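Long-range contacts in glycosyl hydrolase 25 (Streptococcus pneumoniae, PDB 4FF5), which probably hydrolyses glycosidic bonds of peptidoglycan, as family 25 glycosyl hydrolases do, and takes part in host-cell invasion by the pneumococcus: residues S203-Y209 against Y226-T232; S149-V155 against N181-G187; V80-S84 against N98-Y104. All blocks are in the same frame, centred on the assembly; numbering follows the deposited sequence.

Contact 1. Residues S203-Y209 against Y226-T232; sequences SVWIPSY and YDIHQYT
Gln230 and Tyr209 meet through their first torsions: Gln230 swings its CG opposite the backbone nitrogen (chi1 -165°) on an extended chain, while the Tyr209 ring sits beside its own N (chi1 -60°) and turns its hydroxyl back over strand 228-232. Tyr209 OH thereby donates to Gln230 OE1 at 2.5 Å, arriving well above the amide's carbonyl plane. The same oxygen is bound by Tyr185 OH, and Gln230 NE2 reaches Asp56, so both ends of the amide are held. The backbone of Thr232 lies over one face of the Tyr209 ring, toward its rim.

Trp205 and Ile228 lie alongside each other and point the same way, with Trp205 CB 3.5 Å from Ile228 CG2; the indole NE1 is bound to Asn247. On the other face of the sheet, the His229 ring uses NE2 to donate to Ser208 O at 2.9 Å, nearly in the ring plane and on a carbonyl lone pair. At the start of the pair, Ser203 OG gives a 2.5 Å bond to Asp227 OD2, an oxygen that also forms a salt bridge with Lys261.

Between these side chains runs a parallel ladder, Ile206 N to Ile228 O and Ile206 O to Gln230 N, continued by Ser208 N to Gln230 O. Trp205, Ile228, Pro207 and Gln230 share one face, Ile206 and His229 the other; adjacent parallel strands of this kind build the TIM barrel of family 25.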
loop_
_atom_site.group_PDB
_atom_site.type_symbol
_atom_site.label_atom_id
_atom_site.label_comp_id
_atom_site.label_asym_id
_atom_site.label_seq_id
_atom_site.Cartn_x
_atom_site.Cartn_y
_atom_site.Cartn_z
ATOM N N SER A 203 1.929 11.409 -1.840
ATOM C CA SER A 203 0.556 11.089 -1.445
ATOM C C SER A 203 0.499 10.598 0.006
ATOM O O SER A 203 1.511 10.163 0.568
ATOM C CB SER A 203 -0.033 10.012 -2.361
ATOM O OG SER A 203 -1.417 9.794 -2.086
ATOM N N VAL A 204 -0.696 10.657 0.593
ATOM C CA VAL A 204 -0.916 10.197 1.964
ATOM C C VAL A 204 -2.085 9.226 1.981
ATOM O O VAL A 204 -3.125 9.451 1.338
ATOM C CB VAL A 204 -1.128 11.371 2.958
ATOM C CG1 VAL A 204 -1.326 10.831 4.376
ATOM C CG2 VAL A 204 0.079 12.320 2.922
ATOM N N TRP A 205 -1.911 8.144 2.735
ATOM C CA TRP A 205 -2.902 7.096 2.823
ATOM C C TRP A 205 -3.139 6.883 4.287
ATOM O O TRP A 205 -2.172 6.751 5.055
ATOM C CB TRP A 205 -2.270 5.888 2.147
ATOM C CG TRP A 205 -2.979 4.580 2.218
ATOM C CD1 TRP A 205 -4.326 4.316 2.513
ATOM C CD2 TRP A 205 -2.380 3.293 1.912
ATOM N NE1 TRP A 205 -4.574 2.957 2.420
ATOM C CE2 TRP A 205 -3.430 2.289 2.102
ATOM C CE3 TRP A 205 -1.091 2.877 1.571
ATOM C CZ2 TRP A 205 -3.199 0.930 1.889
ATOM C CZ3 TRP A 205 -0.869 1.503 1.377
ATOM C CH2 TRP A 205 -1.899 0.559 1.545
ATOM N N ILE A 206 -4.399 6.943 4.727
ATOM C CA ILE A 206 -4.668 6.905 6.180
ATOM C C ILE A 206 -5.704 5.851 6.562
ATOM O O ILE A 206 -6.798 5.800 5.978
ATOM C CB ILE A 206 -5.083 8.297 6.773
ATOM C CG1 ILE A 206 -4.040 9.376 6.465
ATOM C CG2 ILE A 206 -5.297 8.208 8.293
ATOM C CD1 ILE A 206 -4.436 10.801 6.862
ATOM N N PRO A 207 -5.377 5.013 7.573
ATOM C CA PRO A 207 -6.396 4.076 8.052
ATOM C C PRO A 207 -7.371 4.722 9.052
ATOM O O PRO A 207 -6.962 5.529 9.889
ATOM C CB PRO A 207 -5.571 3.001 8.754
ATOM C CG PRO A 207 -4.362 3.761 9.297
ATOM C CD PRO A 207 -4.073 4.831 8.263
ATOM N N SER A 208 -8.651 4.364 8.964
ATOM C CA SER A 208 -9.599 4.697 10.043
ATOM C C SER A 208 -10.777 3.736 9.936
ATOM O O SER A 208 -11.516 3.792 8.966
ATOM C CB SER A 208 -10.083 6.142 9.920
ATOM O OG SER A 208 -10.980 6.471 10.965
ATOM N N TYR A 209 -10.913 2.835 10.916
ATOM C CA TYR A 209 -11.840 1.708 10.793
ATOM C C TYR A 209 -13.185 1.845 11.488
ATOM O O TYR A 209 -14.067 1.017 11.255
ATOM C CB TYR A 209 -11.215 0.404 11.307
ATOM C CG TYR A 209 -9.956 -0.079 10.609
ATOM C CD1 TYR A 209 -9.517 0.486 9.406
ATOM C CD2 TYR A 209 -9.203 -1.117 11.169
ATOM C CE1 TYR A 209 -8.352 0.043 8.790
ATOM C CE2 TYR A 209 -8.050 -1.585 10.549
ATOM C CZ TYR A 209 -7.632 -0.997 9.360
ATOM O OH TYR A 209 -6.481 -1.459 8.764
ATOM N N TYR A 226 -5.412 13.942 2.585
ATOM C CA TYR A 226 -5.023 12.594 2.163
ATOM C C TYR A 226 -5.757 12.160 0.864
ATOM O O TYR A 226 -6.861 12.635 0.562
ATOM C CB TYR A 226 -5.283 11.636 3.327
ATOM C CG TYR A 226 -6.740 11.625 3.748
ATOM C CD1 TYR A 226 -7.641 10.717 3.186
ATOM C CD2 TYR A 226 -7.220 12.539 4.698
ATOM C CE1 TYR A 226 -8.979 10.727 3.542
ATOM C CE2 TYR A 226 -8.563 12.571 5.045
ATOM C CZ TYR A 226 -9.435 11.659 4.473
ATOM O OH TYR A 226 -10.755 11.654 4.847
ATOM N N ASP A 227 -5.142 11.239 0.119
ATOM C CA ASP A 227 -5.690 10.772 -1.149
ATOM C C ASP A 227 -6.522 9.506 -1.007
ATOM O O ASP A 227 -7.421 9.235 -1.807
ATOM C CB ASP A 227 -4.547 10.469 -2.120
ATOM C CG ASP A 227 -3.919 11.709 -2.696
ATOM O OD1 ASP A 227 -4.556 12.778 -2.685
ATOM O OD2 ASP A 227 -2.777 11.609 -3.192
ATOM N N ILE A 228 -6.210 8.701 -0.001
ATOM C CA ILE A 228 -6.795 7.358 0.058
ATOM C C ILE A 228 -6.946 6.936 1.532
ATOM O O ILE A 228 -6.127 7.286 2.381
ATOM C CB ILE A 228 -5.975 6.364 -0.829
ATOM C CG1 ILE A 228 -6.566 4.940 -0.801
ATOM C CG2 ILE A 228 -4.479 6.435 -0.520
ATOM C CD1 ILE A 228 -6.121 4.054 -1.958
ATOM N N HIS A 229 -8.033 6.221 1.799
ATOM C CA HIS A 229 -8.498 5.888 3.139
ATOM C C HIS A 229 -8.672 4.397 3.273
ATOM O O HIS A 229 -9.462 3.764 2.553
ATOM C CB HIS A 229 -9.798 6.654 3.403
ATOM C CG HIS A 229 -10.592 6.179 4.600
ATOM N ND1 HIS A 229 -11.936 6.292 4.653
ATOM C CD2 HIS A 229 -10.194 5.601 5.818
ATOM C CE1 HIS A 229 -12.381 5.797 5.820
ATOM N NE2 HIS A 229 -11.318 5.383 6.538
ATOM N N GLN A 230 -7.927 3.808 4.196
ATOM C CA GLN A 230 -8.104 2.408 4.504
ATOM C C GLN A 230 -9.238 2.270 5.519
ATOM O O GLN A 230 -9.061 2.612 6.694
ATOM C CB GLN A 230 -6.829 1.835 5.088
ATOM C CG GLN A 230 -6.833 0.308 5.080
ATOM C CD GLN A 230 -5.599 -0.239 5.746
ATOM O OE1 GLN A 230 -5.402 -0.049 6.968
ATOM N NE2 GLN A 230 -4.772 -0.963 4.974
ATOM N N TYR A 231 -10.404 1.789 5.084
ATOM C CA TYR A 231 -11.588 1.910 5.949
ATOM C C TYR A 231 -11.965 0.691 6.798
ATOM O O TYR A 231 -12.773 0.807 7.721
ATOM C CB TYR A 231 -12.804 2.457 5.181
ATOM C CG TYR A 231 -13.442 1.532 4.144
ATOM C CD1 TYR A 231 -14.314 0.514 4.521
ATOM C CD2 TYR A 231 -13.207 1.727 2.779
ATOM C CE1 TYR A 231 -14.922 -0.314 3.575
ATOM C CE2 TYR A 231 -13.812 0.916 1.822
ATOM C CZ TYR A 231 -14.671 -0.084 2.218
ATOM O OH TYR A 231 -15.265 -0.874 1.251
ATOM N N THR A 232 -11.395 -0.475 6.480
ATOM C CA THR A 232 -11.641 -1.691 7.254
ATOM C C THR A 232 -10.520 -2.704 7.009
ATOM O O THR A 232 -9.844 -2.651 5.972
ATOM C CB THR A 232 -13.031 -2.318 6.923
ATOM O OG1 THR A 232 -13.306 -3.382 7.826
ATOM C CG2 THR A 232 -13.091 -2.841 5.482
#

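Contact 2. Residues S149-V155 against N181-G187; sequences SYYWLDV and NIGIYVG
Asn181 lies across the Tyr150 ring at about a right angle, its CB 3.3 Å from the ring centroid and almost on the ring normal, a CH-pi contact over the centre of the face. Its amide is turned only 26° from the ring plane. CG of Asn181 stands beside the backbone N (chi1 -60°), and from there ND2 donates to Ser149 O at 2.9 Å, close to its own amide plane; Lys265 O is a second acceptor for the same nitrogen. The edge of the Tyr150 ring meets Gly183 N, and its hydroxyl is bound to Thr202.

Gly183 is the point where the indole comes closest to the neighbouring backbone. Trp152 CE3 lies 3.3 Å from Gly183 C, and the six-membered ring occupies the position a side chain there would need. One face of the indole also receives the rim of the Tyr150 ring.

Further along, Asp154 and Tyr185 run side by side in the same direction, with carboxylate and ring planes 76° apart. Asp154 OD1 is 3.2 Å from Tyr185 CD2, and the carboxylate of Glu156 also lies close to that oxygen.

The opposite face is mainly aliphatic, with Tyr151 at one end: Leu153 CD1 touches Ile182 CG2 at 3.7 Å, and Val155 CG2 packs on Ile184 CD1. Five backbone bonds join the strands, from Tyr151 N to Asn181 O through to Val155 N to Tyr185 O, and a water links Val155 O to Gly187 N beyond them.

These strands flank helix 163-177 in a beta-alpha-beta unit. Phe170, Leu174 and Val167 of that helix pack on this mainly aliphatic face, while strands 118-123 and 203-207 continue the sheet on either side.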
loop_
_atom_site.group_PDB
_atom_site.type_symbol
_atom_site.label_atom_id
_atom_site.label_comp_id
_atom_site.label_asym_id
_atom_site.label_seq_id
_atom_site.Cartn_x
_atom_site.Cartn_y
_atom_site.Cartn_z
ATOM N N SER A 149 2.770 1.053 -9.754
ATOM C CA SER A 149 2.209 2.386 -9.966
ATOM C C SER A 149 2.583 3.395 -8.870
ATOM O O SER A 149 2.450 4.599 -9.074
ATOM C CB SER A 149 0.692 2.302 -10.100
ATOM O OG SER A 149 0.091 2.053 -8.829
ATOM N N TYR A 150 3.015 2.899 -7.705
ATOM C CA TYR A 150 3.326 3.743 -6.567
ATOM C C TYR A 150 4.109 2.915 -5.554
ATOM O O TYR A 150 3.946 1.700 -5.488
ATOM C CB TYR A 150 2.033 4.251 -5.918
ATOM C CG TYR A 150 1.970 5.752 -5.720
ATOM C CD1 TYR A 150 1.374 6.574 -6.682
ATOM C CD2 TYR A 150 2.502 6.352 -4.573
ATOM C CE1 TYR A 150 1.313 7.955 -6.510
ATOM C CE2 TYR A 150 2.441 7.730 -4.389
ATOM C CZ TYR A 150 1.839 8.524 -5.361
ATOM O OH TYR A 150 1.784 9.897 -5.199
ATOM N N TYR A 151 4.940 3.574 -4.764
ATOM C CA TYR A 151 5.610 2.914 -3.653
ATOM C C TYR A 151 5.103 3.537 -2.360
ATOM O O TYR A 151 5.114 4.755 -2.228
ATOM C CB TYR A 151 7.107 3.153 -3.743
ATOM C CG TYR A 151 7.768 2.507 -4.922
ATOM C CD1 TYR A 151 7.791 3.133 -6.183
ATOM C CD2 TYR A 151 8.425 1.289 -4.772
ATOM C CE1 TYR A 151 8.433 2.520 -7.269
ATOM C CE2 TYR A 151 9.065 0.676 -5.845
ATOM C CZ TYR A 151 9.073 1.292 -7.085
ATOM O OH TYR A 151 9.729 0.641 -8.125
ATOM N N TRP A 152 4.663 2.710 -1.420
ATOM C CA TRP A 152 4.105 3.210 -0.152
ATOM C C TRP A 152 4.905 2.773 1.053
ATOM O O TRP A 152 5.299 1.595 1.167
ATOM C CB TRP A 152 2.667 2.706 0.006
ATOM C CG TRP A 152 1.679 3.306 -0.970
ATOM C CD1 TRP A 152 1.243 2.775 -2.175
ATOM C CD2 TRP A 152 0.974 4.586 -0.838
ATOM N NE1 TRP A 152 0.331 3.603 -2.776
ATOM C CE2 TRP A 152 0.131 4.714 -2.032
ATOM C CE3 TRP A 152 0.956 5.606 0.120
ATOM C CZ2 TRP A 152 -0.702 5.813 -2.235
ATOM C CZ3 TRP A 152 0.132 6.718 -0.111
ATOM C CH2 TRP A 152 -0.687 6.807 -1.250
ATOM N N LEU A 153 5.109 3.708 1.986
ATOM C CA LEU A 153 5.746 3.425 3.267
ATOM C C LEU A 153 4.659 3.246 4.297
ATOM O O LEU A 153 3.931 4.201 4.594
ATOM C CB LEU A 153 6.638 4.615 3.690
ATOM C CG LEU A 153 8.072 4.607 3.116
ATOM C CD1 LEU A 153 8.078 4.767 1.602
ATOM C CD2 LEU A 153 8.915 5.667 3.820
ATOM N N ASP A 154 4.514 2.028 4.806
ATOM C CA ASP A 154 3.526 1.718 5.844
ATOM C C ASP A 154 4.190 1.969 7.200
ATOM O O ASP A 154 5.049 1.201 7.635
ATOM C CB ASP A 154 3.026 0.267 5.677
ATOM C CG ASP A 154 2.279 -0.260 6.904
ATOM O OD1 ASP A 154 2.024 0.499 7.854
ATOM O OD2 ASP A 154 2.002 -1.460 6.951
ATOM N N VAL A 155 3.811 3.074 7.844
ATOM C CA VAL A 155 4.438 3.495 9.089
ATOM C C VAL A 155 3.456 3.285 10.237
ATOM O O VAL A 155 2.390 3.916 10.263
ATOM C CB VAL A 155 4.843 4.985 9.015
ATOM C CG1 VAL A 155 5.468 5.442 10.329
ATOM C CG2 VAL A 155 5.814 5.200 7.855
ATOM N N ASN A 181 7.027 7.978 -7.332
ATOM C CA ASN A 181 5.765 8.015 -6.612
ATOM C C ASN A 181 6.037 7.374 -5.275
ATOM O O ASN A 181 6.185 6.148 -5.190
ATOM C CB ASN A 181 4.679 7.268 -7.394
ATOM C CG ASN A 181 4.435 7.868 -8.770
ATOM O OD1 ASN A 181 4.766 9.032 -9.027
ATOM N ND2 ASN A 181 3.853 7.085 -9.657
ATOM N N ILE A 182 6.185 8.213 -4.243
ATOM C CA ILE A 182 6.477 7.714 -2.895
ATOM C C ILE A 182 5.465 8.300 -1.905
ATOM O O ILE A 182 5.497 9.502 -1.593
ATOM C CB ILE A 182 7.905 8.030 -2.412
ATOM C CG1 ILE A 182 8.957 7.627 -3.451
ATOM C CG2 ILE A 182 8.210 7.269 -1.129
ATOM C CD1 ILE A 182 10.363 7.957 -2.971
ATOM N N GLY A 183 4.579 7.434 -1.419
ATOM C CA GLY A 183 3.516 7.876 -0.530
ATOM C C GLY A 183 3.723 7.318 0.850
ATOM O O GLY A 183 4.518 6.386 1.043
ATOM N N ILE A 184 3.019 7.890 1.823
ATOM C CA ILE A 184 3.114 7.400 3.209
ATOM C C ILE A 184 1.731 6.982 3.736
ATOM O O ILE A 184 0.773 7.700 3.595
ATOM C CB ILE A 184 3.780 8.440 4.172
ATOM C CG1 ILE A 184 3.846 7.854 5.599
ATOM C CG2 ILE A 184 3.016 9.779 4.140
ATOM C CD1 ILE A 184 4.695 8.654 6.575
ATOM N N TYR A 185 1.659 5.775 4.300
ATOM C CA TYR A 185 0.526 5.324 5.083
ATOM C C TYR A 185 0.844 5.512 6.577
ATOM O O TYR A 185 1.860 5.014 7.086
ATOM C CB TYR A 185 0.263 3.854 4.752
ATOM C CG TYR A 185 -0.682 3.085 5.658
ATOM C CD1 TYR A 185 -1.987 2.830 5.270
ATOM C CD2 TYR A 185 -0.246 2.577 6.892
ATOM C CE1 TYR A 185 -2.835 2.070 6.070
ATOM C CE2 TYR A 185 -1.093 1.824 7.701
ATOM C CZ TYR A 185 -2.374 1.581 7.296
ATOM O OH TYR A 185 -3.199 0.823 8.115
ATOM N N VAL A 186 -0.020 6.249 7.271
ATOM C CA VAL A 186 0.198 6.497 8.704
ATOM C C VAL A 186 -1.129 6.866 9.381
ATOM O O VAL A 186 -1.944 7.582 8.795
ATOM C CB VAL A 186 1.324 7.562 8.915
ATOM C CG1 VAL A 186 0.985 8.919 8.297
ATOM C CG2 VAL A 186 1.699 7.702 10.393
ATOM N N GLY A 187 -1.354 6.363 10.592
ATOM C CA GLY A 187 -2.564 6.745 11.347
ATOM C C GLY A 187 -2.425 8.177 11.851
ATOM O O GLY A 187 -1.301 8.696 12.004
HETATM O O HOH W 1 0.335 4.503 11.844
#

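Contact 3. Residues V80-S84 against N98-Y104; sequences VRVHS and NGIDKAY. With EDO (1,2-ethanediol), chain C.
The Tyr104 ring takes Val82 CG1 over one face, 4.2 Å from its centroid and towards the rim, while Asp101 O lies at its edge. The His83 ring likewise carries Gly99 CA over a face, and its NE2 makes a weak bond to Asn98 O. At the edge of the Arg81 guanidinium stands the Asp101 carboxylate, turned 76° from it.

Arg81 reaches that carboxylate by bending at chi3 (75°), which brings NE to Asp101 OD2 at 2.7 Å in a salt bridge, close to the guanidinium plane and on the oxygen's anti lone pair; NH2 adds a weak bond. Gly59 N also donates to OD2. The other oxygen, OD1, caps the turn by accepting from Ala103 N at 2.8 Å, and a water bound to Arg81 O also makes a weak bond to OD1.

Backbone bonds fix the loop against the strand: Asp101 N to Val82 O at 2.9 Å, and Ser84 N to Gly99 O. Ahead of them, Asn98 OD1 accepts from Ile100 N in an Asx turn. The whole is a strand-to-helix connection of the TIM barrel, in which the loop from strand 77-84 folds back along that strand before entering helix 104-112.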
loop_
_atom_site.group_PDB
_atom_site.type_symbol
_atom_site.label_atom_id
_atom_site.label_comp_id
_atom_site.label_asym_id
_atom_site.label_seq_id
_atom_site.Cartn_x
_atom_site.Cartn_y
_atom_site.Cartn_z
ATOM N N VAL A 80 0.217 -4.038 -2.951
ATOM C CA VAL A 80 0.761 -5.358 -2.550
ATOM C C VAL A 80 1.992 -5.205 -1.631
ATOM O O VAL A 80 2.893 -4.415 -1.927
ATOM C CB VAL A 80 1.130 -6.193 -3.816
ATOM C CG1 VAL A 80 1.864 -7.491 -3.450
ATOM C CG2 VAL A 80 -0.132 -6.538 -4.607
ATOM N N ARG A 81 2.047 -5.957 -0.538
ATOM C CA ARG A 81 3.190 -5.873 0.370
ATOM C C ARG A 81 4.393 -6.592 -0.218
ATOM O O ARG A 81 4.271 -7.740 -0.635
ATOM C CB ARG A 81 2.884 -6.499 1.718
ATOM C CG ARG A 81 3.941 -6.137 2.749
ATOM C CD ARG A 81 3.653 -6.769 4.099
ATOM N NE ARG A 81 3.943 -8.209 4.128
ATOM C CZ ARG A 81 3.955 -8.952 5.235
ATOM N NH1 ARG A 81 3.724 -8.390 6.413
ATOM N NH2 ARG A 81 4.208 -10.263 5.173
ATOM N N VAL A 82 5.535 -5.912 -0.253
ATOM C CA VAL A 82 6.791 -6.511 -0.758
ATOM C C VAL A 82 7.797 -6.755 0.386
ATOM O O VAL A 82 8.540 -7.752 0.406
ATOM C CB VAL A 82 7.365 -5.640 -1.909
ATOM C CG1 VAL A 82 8.734 -6.127 -2.402
ATOM C CG2 VAL A 82 6.382 -5.646 -3.074
ATOM N N HIS A 83 7.810 -5.847 1.363
ATOM C CA HIS A 83 8.751 -5.959 2.460
ATOM C C HIS A 83 8.090 -5.705 3.789
ATOM O O HIS A 83 7.266 -4.796 3.923
ATOM C CB HIS A 83 9.880 -4.957 2.227
ATOM C CG HIS A 83 11.117 -5.206 3.053
ATOM N ND1 HIS A 83 11.378 -4.535 4.179
ATOM C CD2 HIS A 83 12.177 -6.091 2.873
ATOM C CE1 HIS A 83 12.544 -4.947 4.697
ATOM N NE2 HIS A 83 13.030 -5.908 3.904
ATOM N N SER A 84 8.433 -6.505 4.788
ATOM C CA SER A 84 8.312 -6.011 6.164
ATOM C C SER A 84 9.644 -5.879 6.887
ATOM O O SER A 84 10.489 -6.794 6.871
ATOM C CB SER A 84 7.379 -6.865 6.993
ATOM O OG SER A 84 7.537 -6.452 8.342
ATOM N N ASN A 98 14.417 -12.055 6.176
ATOM C CA ASN A 98 15.024 -10.812 5.687
ATOM C C ASN A 98 13.969 -9.751 5.300
ATOM O O ASN A 98 14.303 -8.702 4.760
ATOM C CB ASN A 98 15.955 -11.083 4.505
ATOM C CG ASN A 98 15.196 -11.374 3.221
ATOM O OD1 ASN A 98 13.997 -11.688 3.241
ATOM N ND2 ASN A 98 15.895 -11.287 2.095
ATOM N N GLY A 99 12.709 -10.047 5.577
ATOM C CA GLY A 99 11.609 -9.117 5.322
ATOM C C GLY A 99 10.882 -9.274 4.004
ATOM O O GLY A 99 9.782 -8.715 3.823
ATOM N N ILE A 100 11.452 -10.043 3.079
ATOM C CA ILE A 100 10.785 -10.291 1.803
ATOM C C ILE A 100 9.456 -11.047 1.994
ATOM O O ILE A 100 9.409 -12.120 2.612
ATOM C CB ILE A 100 11.731 -10.978 0.789
ATOM C CG1 ILE A 100 12.863 -10.008 0.390
ATOM C CG2 ILE A 100 10.965 -11.481 -0.437
ATOM C CD1 ILE A 100 12.403 -8.777 -0.400
ATOM N N ASP A 101 8.380 -10.458 1.470
ATOM C CA ASP A 101 7.054 -11.057 1.528
ATOM C C ASP A 101 7.003 -12.354 0.689
ATOM O O ASP A 101 7.561 -12.422 -0.417
ATOM C CB ASP A 101 6.010 -10.034 1.050
ATOM C CG ASP A 101 4.579 -10.535 1.200
ATOM O OD1 ASP A 101 4.158 -11.335 0.351
ATOM O OD2 ASP A 101 3.869 -10.104 2.149
ATOM N N LYS A 102 6.338 -13.372 1.218
ATOM C CA LYS A 102 6.290 -14.695 0.549
ATOM C C LYS A 102 5.300 -14.818 -0.625
ATOM O O LYS A 102 5.346 -15.805 -1.361
ATOM C CB LYS A 102 6.081 -15.817 1.577
ATOM C CG LYS A 102 7.332 -16.103 2.396
ATOM C CD LYS A 102 7.101 -17.224 3.397
ATOM C CE LYS A 102 8.400 -17.583 4.089
ATOM N NZ LYS A 102 8.125 -18.580 5.152
ATOM N N ALA A 103 4.420 -13.829 -0.817
ATOM C CA ALA A 103 3.407 -13.909 -1.870
ATOM C C ALA A 103 3.483 -12.822 -2.948
ATOM O O ALA A 103 2.779 -12.923 -3.949
ATOM C CB ALA A 103 1.998 -13.942 -1.268
ATOM N N TYR A 104 4.332 -11.802 -2.766
ATOM C CA TYR A 104 4.228 -10.594 -3.606
ATOM C C TYR A 104 4.333 -10.846 -5.122
ATOM O O TYR A 104 3.606 -10.231 -5.896
ATOM C CB TYR A 104 5.204 -9.487 -3.148
ATOM C CG TYR A 104 6.623 -9.677 -3.638
ATOM C CD1 TYR A 104 7.090 -8.997 -4.758
ATOM C CD2 TYR A 104 7.491 -10.552 -2.987
ATOM C CE1 TYR A 104 8.400 -9.169 -5.218
ATOM C CE2 TYR A 104 8.788 -10.736 -3.438
ATOM C CZ TYR A 104 9.241 -10.054 -4.543
ATOM O OH TYR A 104 10.540 -10.262 -4.966
HETATM C C1 EDO C . 11.429 -19.549 7.522
HETATM O O1 EDO C . 10.935 -18.551 6.609
HETATM C C2 EDO C . 10.312 -20.496 7.918
HETATM O O2 EDO C . 9.244 -20.519 6.948
HETATM O O HOH W 2 2.137 -9.742 -0.940
#

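All three contacts reach the same sheet, but they lie in different parts of it. Contacts 1 and 2 are buried strand-to-strand pairings with regular parallel ladders, and they adjoin: strands 182-186 and 203-207 are neighbours, joined by Trp205 N to Ile184 O. The Trp205 ring also meets the Trp152 and Tyr185 rings edge-to-face, so aromatic contacts pass between the two pairings. Contact 3 lies across the chain's centre from contact 1, about 21 Å between centres, and touches neither of the others. There a loop is laid on a strand's flank, mostly buried but reaching the surface at Asn98, and a salt bridge, turns and capping take the place of a ladder.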